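Local atomic coordinates of mycosin-1 (Mycobacterium smegmatis, PDB entry 4KB5), a protein that acts as a subtilisin-like serine protease that cleaves EspB and may regulate ESX-1 secretion and virulence. Residues A[54-59]-A[122-127]; A[117-122]-A[285-290]. One frame throughout, in Å; residues are numbered along the deposited sequence.

Contact 1 (A[54-59]-A[122-127])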
loop_
_atom_site.group_PDB
_atom_site.type_symbol
_atom_site.label_atom_id
_atom_site.label_comp_id
_atom_site.label_asym_id
_atom_site.label_seq_id
_atom_site.Cartn_x
_atom_site.Cartn_y
_atom_site.Cartn_z
ATOM N N GLU A 54 8.238 -13.769 -16.945
ATOM C CA GLU A 54 7.203 -14.674 -17.429
ATOM C C GLU A 54 5.843 -13.980 -17.411
ATOM O O GLU A 54 5.131 -13.964 -18.415
ATOM C CB GLU A 54 7.158 -15.944 -16.578
ATOM C CG GLU A 54 6.017 -16.884 -16.927
ATOM O OE1 GLU A 54 7.017 -18.631 -15.656
ATOM O OE2 GLU A 54 5.984 -19.191 -17.510
ATOM N N ALA A 55 5.494 -13.404 -16.265
ATOM C CA ALA A 55 4.217 -12.655 -16.115
ATOM C C ALA A 55 3.988 -11.619 -17.216
ATOM O O ALA A 55 2.863 -11.431 -17.687
ATOM C CB ALA A 55 4.137 -11.983 -14.742
ATOM N N GLN A 56 5.061 -10.953 -17.637
ATOM C CA GLN A 56 4.932 -9.876 -18.619
ATOM C C GLN A 56 4.707 -10.358 -20.049
ATOM O O GLN A 56 4.446 -9.551 -20.937
ATOM C CB GLN A 56 6.092 -8.882 -18.514
ATOM C CG GLN A 56 6.111 -8.176 -17.163
ATOM C CD GLN A 56 7.284 -7.241 -16.979
ATOM O OE1 GLN A 56 8.287 -7.337 -17.681
ATOM N NE2 GLN A 56 7.173 -6.341 -16.012
ATOM N N LYS A 57 4.761 -11.672 -20.265
ATOM C CA LYS A 57 4.323 -12.248 -21.540
ATOM C C LYS A 57 2.803 -12.185 -21.692
ATOM O O LYS A 57 2.280 -12.280 -22.801
ATOM C CB LYS A 57 4.810 -13.696 -21.677
ATOM C CG LYS A 57 6.326 -13.790 -21.777
ATOM C CD LYS A 57 6.853 -15.205 -21.908
ATOM C CE LYS A 57 8.356 -15.151 -22.142
ATOM N NZ LYS A 57 8.994 -16.491 -22.071
ATOM N N PHE A 58 2.102 -12.009 -20.573
ATOM C CA PHE A 58 0.640 -11.989 -20.566
ATOM C C PHE A 58 0.023 -10.595 -20.419
ATOM O O PHE A 58 -1.110 -10.378 -20.847
ATOM C CB PHE A 58 0.114 -12.926 -19.483
ATOM C CG PHE A 58 0.608 -14.338 -19.634
ATOM C CD1 PHE A 58 0.109 -15.158 -20.649
ATOM C CD2 PHE A 58 1.593 -14.834 -18.792
ATOM C CE1 PHE A 58 0.579 -16.454 -20.805
ATOM C CE2 PHE A 58 2.068 -16.130 -18.942
ATOM C CZ PHE A 58 1.559 -16.941 -19.951
ATOM N N ALA A 59 0.759 -9.667 -19.809
ATOM C CA ALA A 59 0.293 -8.285 -19.591
ATOM C C ALA A 59 1.451 -7.375 -19.196
ATOM O O ALA A 59 2.433 -7.843 -18.621
ATOM C CB ALA A 59 -0.785 -8.253 -18.514
ATOM N N MET A 122 6.762 -4.177 -12.072
ATOM C CA MET A 122 5.787 -5.239 -12.349
ATOM C C MET A 122 5.012 -4.946 -13.643
ATOM O O MET A 122 4.799 -5.840 -14.475
ATOM C CB MET A 122 4.848 -5.396 -11.137
ATOM C CG MET A 122 3.779 -6.463 -11.274
ATOM S SD MET A 122 4.389 -8.152 -11.071
ATOM C CE MET A 122 5.014 -8.103 -9.398
ATOM N N ALA A 123 4.619 -3.683 -13.820
ATOM C CA ALA A 123 3.752 -3.279 -14.923
ATOM C C ALA A 123 4.296 -2.012 -15.599
ATOM O O ALA A 123 3.790 -0.906 -15.352
ATOM C CB ALA A 123 2.327 -3.072 -14.421
ATOM N N PRO A 124 5.323 -2.176 -16.469
ATOM C CA PRO A 124 6.080 -1.052 -17.041
ATOM C C PRO A 124 5.340 -0.193 -18.054
ATOM O O PRO A 124 5.902 0.797 -18.494
ATOM C CB PRO A 124 7.288 -1.736 -17.716
ATOM C CG PRO A 124 6.819 -3.123 -18.017
ATOM C CD PRO A 124 5.879 -3.482 -16.891
ATOM N N ASP A 125 4.122 -0.567 -18.440
ATOM C CA ASP A 125 3.320 0.261 -19.339
ATOM C C ASP A 125 2.202 1.088 -18.659
ATOM O O ASP A 125 1.457 1.786 -19.352
ATOM C CB ASP A 125 2.700 -0.579 -20.463
ATOM C CG ASP A 125 3.711 -1.007 -21.524
ATOM O OD1 ASP A 125 4.669 -0.260 -21.816
ATOM O OD2 ASP A 125 3.524 -2.103 -22.090
ATOM N N VAL A 126 2.070 1.019 -17.334
ATOM C CA VAL A 126 0.985 1.755 -16.654
ATOM C C VAL A 126 1.198 3.276 -16.691
ATOM O O VAL A 126 2.328 3.739 -16.785
ATOM C CB VAL A 126 0.775 1.356 -15.169
ATOM C CG1 VAL A 126 0.252 -0.069 -15.041
ATOM C CG2 VAL A 126 2.040 1.567 -14.330
ATOM N N ARG A 127 0.102 4.032 -16.607
ATOM C CA ARG A 127 0.176 5.456 -16.276
ATOM C C ARG A 127 0.244 5.565 -14.752
ATOM O O ARG A 127 -0.529 4.915 -14.050
ATOM C CB ARG A 127 -1.041 6.196 -16.825
ATOM C CG ARG A 127 -1.027 7.700 -16.603
ATOM C CD ARG A 127 -2.229 8.353 -17.277
ATOM N NE ARG A 127 -2.019 9.780 -17.522
ATOM C CZ ARG A 127 -2.527 10.457 -18.554
ATOM N NH1 ARG A 127 -3.286 9.845 -19.458
ATOM N NH2 ARG A 127 -2.269 11.755 -18.690
#

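Contact 2 (A[117-122]-A[285-290])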
loop_
_atom_site.group_PDB
_atom_site.type_symbol
_atom_site.label_atom_id
_atom_site.label_comp_id
_atom_site.label_asym_id
_atom_site.label_seq_id
_atom_site.Cartn_x
_atom_site.Cartn_y
_atom_site.Cartn_z
ATOM N N ASP A 117 20.685 -2.134 -17.229
ATOM C CA ASP A 117 20.511 -2.808 -15.932
ATOM C C ASP A 117 19.374 -3.828 -15.978
ATOM O O ASP A 117 18.617 -3.884 -16.945
ATOM C CB ASP A 117 20.308 -1.802 -14.786
ATOM C CG ASP A 117 19.007 -1.000 -14.922
ATOM O OD1 ASP A 117 17.904 -1.589 -14.782
ATOM O OD2 ASP A 117 19.097 0.230 -15.162
ATOM N N GLY A 118 19.257 -4.626 -14.927
ATOM C CA GLY A 118 18.223 -5.648 -14.884
ATOM C C GLY A 118 16.951 -5.276 -14.132
ATOM O O GLY A 118 16.124 -6.158 -13.877
ATOM N N PHE A 119 16.772 -3.999 -13.770
ATOM C CA PHE A 119 15.534 -3.613 -13.068
ATOM C C PHE A 119 14.390 -3.345 -14.028
ATOM O O PHE A 119 14.554 -2.626 -15.008
ATOM C CB PHE A 119 15.690 -2.416 -12.122
ATOM C CG PHE A 119 14.399 -2.038 -11.432
ATOM C CD1 PHE A 119 13.475 -1.183 -12.056
ATOM C CD2 PHE A 119 14.077 -2.572 -10.190
ATOM C CE1 PHE A 119 12.267 -0.864 -11.437
ATOM C CE2 PHE A 119 12.871 -2.262 -9.576
ATOM C CZ PHE A 119 11.970 -1.400 -10.194
ATOM N N VAL A 120 13.233 -3.930 -13.727
ATOM C CA VAL A 120 11.966 -3.505 -14.319
ATOM C C VAL A 120 10.853 -3.610 -13.253
ATOM O O VAL A 120 10.909 -4.475 -12.353
ATOM C CB VAL A 120 11.629 -4.274 -15.624
ATOM C CG1 VAL A 120 11.421 -5.775 -15.370
ATOM C CG2 VAL A 120 10.412 -3.676 -16.310
ATOM N N GLY A 121 9.869 -2.715 -13.344
ATOM C CA GLY A 121 8.695 -2.768 -12.487
ATOM C C GLY A 121 7.739 -3.878 -12.925
ATOM O O GLY A 121 7.873 -4.443 -14.022
ATOM N N MET A 122 6.762 -4.177 -12.072
ATOM C CA MET A 122 5.787 -5.239 -12.349
ATOM C C MET A 122 5.012 -4.946 -13.643
ATOM O O MET A 122 4.799 -5.840 -14.475
ATOM C CB MET A 122 4.848 -5.396 -11.137
ATOM C CG MET A 122 3.779 -6.463 -11.274
ATOM S SD MET A 122 4.389 -8.152 -11.071
ATOM C CE MET A 122 5.014 -8.103 -9.398
ATOM N N ASN A 285 15.368 -6.075 1.302
ATOM C CA ASN A 285 16.555 -5.977 0.423
ATOM C C ASN A 285 16.167 -5.776 -1.031
ATOM O O ASN A 285 16.680 -6.466 -1.921
ATOM C CB ASN A 285 17.407 -7.250 0.539
ATOM C CG ASN A 285 17.859 -7.518 1.955
ATOM O OD1 ASN A 285 18.435 -6.649 2.604
ATOM N ND2 ASN A 285 17.595 -8.721 2.446
ATOM N N LEU A 286 15.250 -4.849 -1.282
ATOM C CA LEU A 286 14.738 -4.663 -2.640
ATOM C C LEU A 286 15.620 -3.747 -3.457
ATOM O O LEU A 286 16.445 -3.012 -2.912
ATOM C CB LEU A 286 13.310 -4.100 -2.614
ATOM C CG LEU A 286 12.307 -4.897 -1.773
ATOM C CD1 LEU A 286 10.985 -4.152 -1.771
ATOM C CD2 LEU A 286 12.158 -6.303 -2.328
ATOM N N THR A 287 15.424 -3.810 -4.770
ATOM C CA THR A 287 15.982 -2.846 -5.702
ATOM C C THR A 287 14.842 -2.030 -6.299
ATOM O O THR A 287 13.794 -2.578 -6.651
ATOM C CB THR A 287 16.754 -3.555 -6.830
ATOM O OG1 THR A 287 17.801 -4.330 -6.244
ATOM C CG2 THR A 287 17.381 -2.546 -7.821
ATOM N N SER A 288 15.078 -0.729 -6.436
ATOM C CA SER A 288 14.134 0.176 -7.077
ATOM C C SER A 288 14.906 1.320 -7.731
ATOM O O SER A 288 16.135 1.356 -7.690
ATOM C CB SER A 288 13.256 0.866 -6.032
ATOM O OG SER A 288 12.022 1.278 -6.593
ATOM N N LEU A 289 14.174 2.251 -8.333
ATOM C CA LEU A 289 14.764 3.337 -9.124
ATOM C C LEU A 289 14.715 4.631 -8.345
ATOM O O LEU A 289 13.770 4.865 -7.579
ATOM C CB LEU A 289 14.038 3.523 -10.466
ATOM C CG LEU A 289 14.021 2.357 -11.454
ATOM C CD1 LEU A 289 13.321 2.763 -12.747
ATOM C CD2 LEU A 289 15.417 1.797 -11.743
ATOM N N GLY A 290 15.724 5.479 -8.557
ATOM C CA GLY A 290 15.881 6.713 -7.790
ATOM C C GLY A 290 15.344 7.922 -8.517
ATOM O O GLY A 290 14.563 7.793 -9.477
#

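Contact 1 (A[54-59]-A[122-127])
Gln56 reaches across to Met122 and Pro124, joining the 54-59 segment, which continues from helix 52-55, to the loop that leads into strand 127-132 of the parallel sheet of this subtilase fold. The loop makes a type I beta turn from Ala123 to Val126, in which Val126 N donates to Ala123 O at 3.3 Å. The glutamine CB points toward the loop, and with CG beside the backbone N (chi1 -63°) and an extended chain beyond, the amide is carried straight to it. Gln56 CG already lies 3.8 Å from Met122 O. Further out, Gln56 CD stands 4.0 Å from Pro124 CD, the proline ring coming from the opposite direction. The tip atom meets both partners. Gln56 NE2 lies 3.3 Å from Pro124 CD, and it also donates a hydrogen bond to the methionine carbonyl. Met122 CB, by contrast, points away, and the side chain packs on Leu50 and on Tyr317 of helix 311-328. From the corner of the turn, Asp125 OD2 is hydrogen-bonded to Thr60 OG1, just past the 54-59 segment. The Gln56 bond is 2.9 Å long from Gln56 NE2 to Met122 O and nearly straight at 168°; the oxygen lies in the amide plane, yet NE2 sits well above the carbonyl plane, 66° out of it, and so not on a lone pair.

Contact 2 (A[117-122]-A[285-290])
The Phe119 ring meets Thr287, Ser288 and Leu289 obliquely, bringing the loop before strand 127-132 against edge strand 288-289 of a small antiparallel sheet in the subtilisin-like domain. The tight part is the ring itself. With CG anti to the backbone N (chi1 179°), the ring is directed at the strand, which covers one side of it. Over one half, CG and CD2 of Leu289 rest obliquely over the CD1-CE1 bond of Phe119, with Leu289 CD1 a little further off: Phe119 CD1 is 3.6 Å from Leu289 CD2, and Phe119 CE1 is 3.7 Å from Leu289 CG. The leucine CB itself does not point straight at the loop. Near the other half, Phe119 CE2 lies 3.1 Å from Thr287 O and 3.7 Å from Ser288 CA.

Packing is looser toward Asp117 and the threonine methyl. Thr287 CG2 stands 4.1 Å from Phe119 CD2, and both Thr287 and Asp117 are partly exposed. Asp117 instead orders its own loop: Asp117 OD1 accepts from Phe119 N at 2.8 Å through its anti lone pair, forming an Asx turn, and OD2 makes a salt bridge with Arg78. Ser288 CB points away from the loop, and its OG is hydrogen-bonded to Met104 O.

No hydrogen bond crosses between the two segments. Cohesion therefore rests on van der Waals contact and burial of the phenyl ring, perhaps with a slight electrostatic gain for the ring C-H where Thr287 O comes obliquely to CE2 of Phe119.

Contacts 1 and 2 draw on one continuous loop, share Met122, and have centres 14 Å apart. Residues 117-122 face strand 288-289, while 122-127 face residues 54-59. Gln56 ties the two together: Gln56 NE2 lies 2.8 Å from Gly121 O, a weak hydrogen bond, and Gln56 OE1 is 4.2 Å from Val120 CG1. Contact 2 is near the presumed charge relay, with the Ser288 side chain about 9 Å from that of His101 and about 10 Å from that of Asp70; contact 1 is away from these sites. Helix 102-110 connects them, since Ser288 packs on Ala107 and Met122 is hydrogen-bonded through its backbone to Ile108.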